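Local atomic coordinates of putative acetyl-CoA acetyltransferase (Thermus thermophilus, PDB entry 1ULQ), a protein that probably acts as an acetyl-CoA C-acyltransferase of the thiolase family, working in lipid metabolism. Residues W5-V10 against L263-D268; R276-V281 against L369-R374. All coordinates share one frame; numbering follows the deposited sequence.

Contact 1: residues W5-V10 against L263-D268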
ATOM      1  N   TRP C   5     -36.411  -6.313 -28.332  1.00  6.42           N
ATOM      2  CA  TRP C   5     -36.676  -4.876 -28.507  1.00  5.12           C
ATOM      3  C   TRP C   5     -36.150  -3.913 -27.463  1.00  4.26           C
ATOM      4  O   TRP C   5     -36.363  -4.098 -26.266  1.00  3.68           O
ATOM      5  CB  TRP C   5     -38.182  -4.619 -28.600  1.00  5.48           C
ATOM      6  CG  TRP C   5     -38.858  -5.095 -29.850  1.00  4.79           C
ATOM      7  CD1 TRP C   5     -38.298  -5.782 -30.889  1.00  4.72           C
ATOM      8  CD2 TRP C   5     -40.234  -4.925 -30.176  1.00  4.77           C
ATOM      9  NE1 TRP C   5     -39.244  -6.050 -31.841  1.00  4.47           N
ATOM     10  CE2 TRP C   5     -40.443  -5.533 -31.432  1.00  4.49           C
ATOM     11  CE3 TRP C   5     -41.316  -4.314 -29.527  1.00  5.56           C
ATOM     12  CZ2 TRP C   5     -41.685  -5.548 -32.054  1.00  3.99           C
ATOM     13  CZ3 TRP C   5     -42.549  -4.330 -30.139  1.00  5.22           C
ATOM     14  CH2 TRP C   5     -42.725  -4.944 -31.397  1.00  6.32           C
ATOM     15  N   ILE C   6     -35.513  -2.852 -27.937  1.00  4.56           N
ATOM     16  CA  ILE C   6     -34.979  -1.817 -27.061  1.00  7.21           C
ATOM     17  C   ILE C   6     -36.114  -0.849 -26.802  1.00  7.74           C
ATOM     18  O   ILE C   6     -36.506  -0.109 -27.694  1.00  7.96           O
ATOM     19  CB  ILE C   6     -33.829  -1.057 -27.736  1.00  7.30           C
ATOM     20  CG1 ILE C   6     -32.653  -2.011 -27.981  1.00  8.98           C
ATOM     21  CG2 ILE C   6     -33.406   0.112 -26.873  1.00  6.96           C
ATOM     22  CD1 ILE C   6     -31.415  -1.342 -28.540  1.00  8.78           C
ATOM     23  N   VAL C   7     -36.631  -0.846 -25.580  1.00 10.20           N
ATOM     24  CA  VAL C   7     -37.764   0.004 -25.232  1.00 12.28           C
ATOM     25  C   VAL C   7     -37.440   1.231 -24.378  1.00 13.98           C
ATOM     26  O   VAL C   7     -38.307   2.073 -24.127  1.00 13.84           O
ATOM     27  CB  VAL C   7     -38.816  -0.827 -24.502  1.00 12.62           C
ATOM     28  CG1 VAL C   7     -40.140  -0.106 -24.515  1.00 15.24           C
ATOM     29  CG2 VAL C   7     -38.937  -2.184 -25.165  1.00 12.31           C
ATOM     30  N   GLU C   8     -36.195   1.342 -23.934  1.00 15.58           N
ATOM     31  CA  GLU C   8     -35.797   2.470 -23.106  1.00 15.02           C
ATOM     32  C   GLU C   8     -34.275   2.534 -23.050  1.00 13.92           C
ATOM     33  O   GLU C   8     -33.617   1.498 -23.007  1.00 13.66           O
ATOM     34  CB  GLU C   8     -36.365   2.279 -21.694  1.00 16.83           C
ATOM     35  CG  GLU C   8     -36.637   3.554 -20.931  1.00 18.97           C
ATOM     36  CD  GLU C   8     -37.629   4.429 -21.645  1.00 20.89           C
ATOM     37  OE1 GLU C   8     -38.711   3.914 -22.013  1.00 21.99           O
ATOM     38  OE2 GLU C   8     -37.327   5.625 -21.836  1.00 22.00           O
ATOM     39  N   ALA C   9     -33.727   3.752 -23.063  1.00 13.15           N
ATOM     40  CA  ALA C   9     -32.277   3.976 -22.987  1.00 10.62           C
ATOM     41  C   ALA C   9     -32.000   5.219 -22.162  1.00  9.89           C
ATOM     42  O   ALA C   9     -32.563   6.277 -22.435  1.00  9.96           O
ATOM     43  CB  ALA C   9     -31.696   4.153 -24.359  1.00  9.07           C
ATOM     44  N   VAL C  10     -31.138   5.087 -21.155  1.00  9.55           N
ATOM     45  CA  VAL C  10     -30.787   6.208 -20.283  1.00  9.80           C
ATOM     46  C   VAL C  10     -29.303   6.194 -19.979  1.00  9.12           C
ATOM     47  O   VAL C  10     -28.650   5.162 -20.111  1.00 10.61           O
ATOM     48  CB  VAL C  10     -31.512   6.136 -18.917  1.00 10.69           C
ATOM     49  CG1 VAL C  10     -31.457   7.496 -18.235  1.00 10.32           C
ATOM     50  CG2 VAL C  10     -32.952   5.678 -19.095  1.00 12.95           C
ATOM     51  N   LEU C 263     -33.026  -0.872 -21.555  1.00  6.46           N
ATOM     52  CA  LEU C 263     -34.003  -1.913 -21.250  1.00  7.53           C
ATOM     53  C   LEU C 263     -34.496  -2.644 -22.500  1.00  7.84           C
ATOM     54  O   LEU C 263     -35.070  -2.030 -23.409  1.00  7.89           O
ATOM     55  CB  LEU C 263     -35.202  -1.297 -20.523  1.00  9.40           C
ATOM     56  CG  LEU C 263     -36.375  -2.223 -20.202  1.00 11.19           C
ATOM     57  CD1 LEU C 263     -35.974  -3.209 -19.110  1.00 12.82           C
ATOM     58  CD2 LEU C 263     -37.559  -1.389 -19.752  1.00 11.64           C
ATOM     59  N   LEU C 264     -34.267  -3.954 -22.544  1.00  7.01           N
ATOM     60  CA  LEU C 264     -34.699  -4.759 -23.675  1.00  7.11           C
ATOM     61  C   LEU C 264     -35.783  -5.737 -23.245  1.00  8.95           C
ATOM     62  O   LEU C 264     -35.719  -6.329 -22.162  1.00 10.02           O
ATOM     63  CB  LEU C 264     -33.528  -5.523 -24.281  1.00  5.69           C
ATOM     64  CG  LEU C 264     -32.543  -4.717 -25.123  1.00  4.78           C
ATOM     65  CD1 LEU C 264     -31.693  -3.862 -24.222  1.00  5.78           C
ATOM     66  CD2 LEU C 264     -31.655  -5.654 -25.913  1.00  5.61           C
ATOM     67  N   VAL C 265     -36.786  -5.904 -24.099  1.00  9.40           N
ATOM     68  CA  VAL C 265     -37.890  -6.799 -23.789  1.00 10.31           C
ATOM     69  C   VAL C 265     -38.239  -7.615 -25.023  1.00 11.25           C
ATOM     70  O   VAL C 265     -37.882  -7.235 -26.132  1.00 11.88           O
ATOM     71  CB  VAL C 265     -39.135  -6.003 -23.373  1.00  9.15           C
ATOM     72  CG1 VAL C 265     -38.804  -5.073 -22.219  1.00  8.15           C
ATOM     73  CG2 VAL C 265     -39.658  -5.224 -24.563  1.00  8.23           C
ATOM     74  N   SER C 266     -38.918  -8.740 -24.830  1.00 11.04           N
ATOM     75  CA  SER C 266     -39.320  -9.562 -25.962  1.00 11.61           C
ATOM     76  C   SER C 266     -40.432  -8.812 -26.692  1.00 12.84           C
ATOM     77  O   SER C 266     -41.183  -8.045 -26.075  1.00 12.46           O
ATOM     78  CB  SER C 266     -39.832 -10.930 -25.492  1.00 11.65           C
ATOM     79  OG  SER C 266     -41.071 -10.834 -24.801  1.00  8.76           O
ATOM     80  N   ASP C 267     -40.544  -9.028 -27.999  1.00 13.87           N
ATOM     81  CA  ASP C 267     -41.564  -8.333 -28.766  1.00 15.03           C
ATOM     82  C   ASP C 267     -42.957  -8.685 -28.271  1.00 16.26           C
ATOM     83  O   ASP C 267     -43.812  -7.807 -28.147  1.00 16.63           O
ATOM     84  CB  ASP C 267     -41.425  -8.637 -30.257  1.00 14.18           C
ATOM     85  CG  ASP C 267     -41.798 -10.045 -30.600  1.00 14.86           C
ATOM     86  OD1 ASP C 267     -41.491 -10.949 -29.798  1.00 16.59           O
ATOM     87  OD2 ASP C 267     -42.382 -10.251 -31.684  1.00 14.99           O
ATOM     88  N   ASP C 268     -43.193  -9.954 -27.958  1.00 16.44           N
ATOM     89  CA  ASP C 268     -44.514 -10.322 -27.486  1.00 16.73           C
ATOM     90  C   ASP C 268     -44.822  -9.627 -26.148  1.00 14.83           C
ATOM     91  O   ASP C 268     -45.972  -9.272 -25.889  1.00 15.47           O
ATOM     92  CB  ASP C 268     -44.653 -11.845 -27.376  1.00 18.33           C
ATOM     93  CG  ASP C 268     -43.881 -12.421 -26.220  1.00 23.10           C
ATOM     94  OD1 ASP C 268     -42.641 -12.545 -26.326  1.00 26.03           O
ATOM     95  OD2 ASP C 268     -44.522 -12.750 -25.195  1.00 25.89           O
TER
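With chi1 at -70°, W5 swings its CG anti to its own carbonyl carbon, and the indole reaches the start of helix 267-273, where D267 has CG between its N and its carbonyl carbon (chi1 70°). The methylene of D267, not its carboxylate, meets the ring: CB stands over one face in a CH-pi contact, 3.7 Å from the centroid of the six-membered ring. The carboxylate leads away, its plane steeply turned against the indole. Replacing W5 by a serine would probably strip that methylene of its aromatic partner and open a gap beside A270 of the same helix.

W5 stands on strand 4-16, which pairs antiparallel with strand 256-266 in the mixed sheet of the thiolase fold. W5 N gives a nearly straight bond to V265 O at 2.8 Å, and V265 N returns one to W5 O at 2.9 Å. Further along comes a classic beta bulge, with V7 and E8 both facing L263: V7 N donates to L263 O (2.9 Å), while L263 N donates to E8 O (2.8 Å). On the other face of the sheet from W5 and V265, I6 and L264 lie side by side, CG1 of the former 3.9 Å from CG of the latter.

Contact 2: residues R276-V281 against L369-R374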
ATOM      1  N   ARG C 276     -43.738   1.087 -26.377  1.00 14.07           N
ATOM      2  CA  ARG C 276     -43.338   1.554 -27.693  1.00 17.48           C
ATOM      3  C   ARG C 276     -41.842   1.312 -27.936  1.00 16.98           C
ATOM      4  O   ARG C 276     -40.985   1.805 -27.194  1.00 16.35           O
ATOM      5  CB  ARG C 276     -43.669   3.037 -27.824  1.00 21.75           C
ATOM      6  CG  ARG C 276     -43.408   3.606 -29.197  1.00 29.98           C
ATOM      7  CD  ARG C 276     -43.310   5.134 -29.155  1.00 37.31           C
ATOM      8  NE  ARG C 276     -43.096   5.711 -30.487  1.00 42.87           N
ATOM      9  CZ  ARG C 276     -42.676   6.956 -30.714  1.00 44.28           C
ATOM     10  NH1 ARG C 276     -42.415   7.768 -29.694  1.00 44.32           N
ATOM     11  NH2 ARG C 276     -42.518   7.390 -31.963  1.00 45.35           N
ATOM     12  N   PRO C 277     -41.512   0.552 -28.991  1.00 16.11           N
ATOM     13  CA  PRO C 277     -40.138   0.209 -29.379  1.00 15.46           C
ATOM     14  C   PRO C 277     -39.326   1.421 -29.814  1.00 15.37           C
ATOM     15  O   PRO C 277     -39.833   2.325 -30.476  1.00 17.31           O
ATOM     16  CB  PRO C 277     -40.330  -0.764 -30.538  1.00 15.00           C
ATOM     17  CG  PRO C 277     -41.742  -1.242 -30.385  1.00 16.60           C
ATOM     18  CD  PRO C 277     -42.472  -0.023 -29.943  1.00 16.10           C
ATOM     19  N   LEU C 278     -38.055   1.433 -29.446  1.00 13.96           N
ATOM     20  CA  LEU C 278     -37.180   2.528 -29.811  1.00 11.48           C
ATOM     21  C   LEU C 278     -36.384   1.987 -30.977  1.00 10.75           C
ATOM     22  O   LEU C 278     -36.069   2.697 -31.930  1.00 10.02           O
ATOM     23  CB  LEU C 278     -36.276   2.864 -28.631  1.00 11.53           C
ATOM     24  CG  LEU C 278     -35.628   4.246 -28.553  1.00 13.18           C
ATOM     25  CD1 LEU C 278     -36.587   5.322 -28.949  1.00 11.95           C
ATOM     26  CD2 LEU C 278     -35.147   4.479 -27.136  1.00 13.94           C
ATOM     27  N   ALA C 279     -36.098   0.694 -30.901  1.00 10.83           N
ATOM     28  CA  ALA C 279     -35.356   0.000 -31.936  1.00  9.31           C
ATOM     29  C   ALA C 279     -35.380  -1.490 -31.643  1.00  9.12           C
ATOM     30  O   ALA C 279     -35.815  -1.928 -30.571  1.00  8.00           O
ATOM     31  CB  ALA C 279     -33.927   0.502 -31.975  1.00  9.74           C
ATOM     32  N   ARG C 280     -34.893  -2.254 -32.612  1.00  9.55           N
ATOM     33  CA  ARG C 280     -34.832  -3.709 -32.542  1.00 10.41           C
ATOM     34  C   ARG C 280     -33.371  -4.149 -32.763  1.00 10.60           C
ATOM     35  O   ARG C 280     -32.673  -3.608 -33.629  1.00 11.57           O
ATOM     36  CB  ARG C 280     -35.748  -4.280 -33.637  1.00 11.22           C
ATOM     37  CG  ARG C 280     -35.502  -5.724 -34.023  1.00 15.81           C
ATOM     38  CD  ARG C 280     -35.641  -5.973 -35.537  1.00 17.96           C
ATOM     39  NE  ARG C 280     -36.966  -5.647 -36.065  1.00 22.36           N
ATOM     40  CZ  ARG C 280     -37.400  -5.985 -37.283  1.00 24.46           C
ATOM     41  NH1 ARG C 280     -36.621  -6.671 -38.117  1.00 24.69           N
ATOM     42  NH2 ARG C 280     -38.617  -5.621 -37.680  1.00 24.44           N
ATOM     43  N   VAL C 281     -32.894  -5.106 -31.973  1.00  9.51           N
ATOM     44  CA  VAL C 281     -31.529  -5.594 -32.146  1.00  8.22           C
ATOM     45  C   VAL C 281     -31.505  -6.568 -33.335  1.00  9.24           C
ATOM     46  O   VAL C 281     -32.098  -7.650 -33.292  1.00  8.35           O
ATOM     47  CB  VAL C 281     -31.029  -6.304 -30.874  1.00  6.73           C
ATOM     48  CG1 VAL C 281     -29.648  -6.865 -31.094  1.00  4.06           C
ATOM     49  CG2 VAL C 281     -31.017  -5.327 -29.734  1.00  4.95           C
ATOM     50  N   LEU C 369     -27.269   6.512 -29.903  1.00  9.96           N
ATOM     51  CA  LEU C 369     -27.612   6.102 -31.264  1.00  9.91           C
ATOM     52  C   LEU C 369     -29.124   5.937 -31.413  1.00 11.98           C
ATOM     53  O   LEU C 369     -29.754   6.563 -32.275  1.00 10.83           O
ATOM     54  CB  LEU C 369     -26.926   4.776 -31.609  1.00  7.41           C
ATOM     55  CG  LEU C 369     -27.349   4.115 -32.929  1.00  7.47           C
ATOM     56  CD1 LEU C 369     -27.096   5.048 -34.106  1.00  6.18           C
ATOM     57  CD2 LEU C 369     -26.586   2.820 -33.117  1.00  7.25           C
ATOM     58  N   VAL C 370     -29.689   5.091 -30.550  1.00 14.87           N
ATOM     59  CA  VAL C 370     -31.118   4.781 -30.540  1.00 15.89           C
ATOM     60  C   VAL C 370     -31.989   6.026 -30.491  1.00 16.33           C
ATOM     61  O   VAL C 370     -32.907   6.169 -31.295  1.00 17.26           O
ATOM     62  CB  VAL C 370     -31.483   3.888 -29.350  1.00 16.51           C
ATOM     63  CG1 VAL C 370     -32.833   3.276 -29.578  1.00 19.14           C
ATOM     64  CG2 VAL C 370     -30.464   2.788 -29.189  1.00 17.71           C
ATOM     65  N   HIS C 371     -31.706   6.918 -29.545  1.00 16.41           N
ATOM     66  CA  HIS C 371     -32.452   8.164 -29.415  1.00 15.93           C
ATOM     67  C   HIS C 371     -32.367   9.053 -30.657  1.00 17.00           C
ATOM     68  O   HIS C 371     -33.369   9.647 -31.056  1.00 17.43           O
ATOM     69  CB  HIS C 371     -31.954   8.939 -28.210  1.00 14.16           C
ATOM     70  CG  HIS C 371     -32.577   8.500 -26.932  1.00 13.05           C
ATOM     71  ND1 HIS C 371     -33.771   9.013 -26.479  1.00 12.98           N
ATOM     72  CD2 HIS C 371     -32.199   7.565 -26.033  1.00 12.84           C
ATOM     73  CE1 HIS C 371     -34.102   8.412 -25.351  1.00 12.49           C
ATOM     74  NE2 HIS C 371     -33.165   7.529 -25.060  1.00 13.52           N
ATOM     75  N   GLU C 372     -31.181   9.152 -31.263  1.00 17.12           N
ATOM     76  CA  GLU C 372     -31.029   9.977 -32.455  1.00 16.29           C
ATOM     77  C   GLU C 372     -31.707   9.286 -33.631  1.00 17.33           C
ATOM     78  O   GLU C 372     -32.268   9.961 -34.500  1.00 18.05           O
ATOM     79  CB  GLU C 372     -29.555  10.227 -32.781  1.00 15.37           C
ATOM     80  CG  GLU C 372     -29.347  11.293 -33.856  1.00 13.75           C
ATOM     81  CD  GLU C 372     -29.688  12.707 -33.375  1.00 15.17           C
ATOM     82  OE1 GLU C 372     -30.341  12.840 -32.312  1.00 13.88           O
ATOM     83  OE2 GLU C 372     -29.306  13.687 -34.062  1.00 14.15           O
ATOM     84  N   MET C 373     -31.660   7.950 -33.657  1.00 16.85           N
ATOM     85  CA  MET C 373     -32.299   7.170 -34.728  1.00 16.00           C
ATOM     86  C   MET C 373     -33.790   7.477 -34.764  1.00 16.57           C
ATOM     87  O   MET C 373     -34.379   7.638 -35.834  1.00 16.48           O
ATOM     88  CB  MET C 373     -32.106   5.669 -34.507  1.00 13.72           C
ATOM     89  CG  MET C 373     -30.849   5.095 -35.122  1.00 11.70           C
ATOM     90  SD  MET C 373     -30.636   3.338 -34.749  1.00 12.46           S
ATOM     91  CE  MET C 373     -31.952   2.621 -35.666  1.00 10.16           C
ATOM     92  N   ARG C 374     -34.395   7.563 -33.584  1.00 17.36           N
ATOM     93  CA  ARG C 374     -35.818   7.859 -33.480  1.00 18.90           C
ATOM     94  C   ARG C 374     -36.184   9.261 -33.920  1.00 18.36           C
ATOM     95  O   ARG C 374     -37.160   9.442 -34.640  1.00 18.04           O
ATOM     96  CB  ARG C 374     -36.320   7.662 -32.047  1.00 20.74           C
ATOM     97  CG  ARG C 374     -37.631   8.388 -31.761  1.00 23.29           C
ATOM     98  CD  ARG C 374     -38.115   8.143 -30.350  1.00 26.37           C
ATOM     99  NE  ARG C 374     -38.756   6.838 -30.218  1.00 31.05           N
ATOM    100  CZ  ARG C 374     -39.179   6.325 -29.063  1.00 33.59           C
ATOM    101  NH1 ARG C 374     -39.019   7.018 -27.938  1.00 34.14           N
ATOM    102  NH2 ARG C 374     -39.750   5.118 -29.030  1.00 33.65           N
TER
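R374, on helix 358-375, reaches across to residues R276-A279, where strand 279-288 begins; this is helix-on-sheet packing within the C-terminal half of the thiolase fold. Its CB and CD run alongside the L278 side chain. CG is anti to the backbone N (chi1 160°), and a bend at chi3 (-79°) then carries NE and CZ between two partners. Over one face of the guanidinium lies that of R276, with NH1 of R276 3.6 Å from CZ of R374; the planes are only 10° apart, and the stacked centres stand 3.9 Å from each other. On the opposite face lies L278, with CG over the centre of the group; its CD1 is modelled too close for its exact position to be trusted. At the tip, NH2 donates to P277 O at 3.1 Å, approaching from well above the carbonyl plane in a rather bent bond. The two arginines carry like charges, but R276 is exposed, so solvent probably screens them.

Deeper in, V370 turns toward L278 and A279 and packs on both side chains; CB of A279 lies 3.8 Å from CG1 of V370. L278 and A279 form a classic bulge opposite I6. The other methyl of L278, CD2, lies over one face of the H371 imidazole, 4.2 Å from NE2, the atom that is hydrogen-bonded to A9 O.

In the fold
Starting from the N terminus, the chain lays down strand 4-16; 252 residues separate 5-10 from 263-268, where contact 1 closes on the end of strand 256-266. Helix 267-273 then leads into residues 276-281, where contact 2 opens; residues 369-374, on helix 358-375, close it after 87 intervening residues. The two loops thus follow in series, neither nesting nor crossing. Their centres are about 9 Å apart, because strand 4-16 lies between 256-266 and 279-288 in the sheet. Contact 1 joins strands of the N-terminal half, contact 2 packs a C-terminal helix on strand 279-288, and probable hydrogen bonds from I6 N and O to A279 and L278 link the two, with W5 packing on P277.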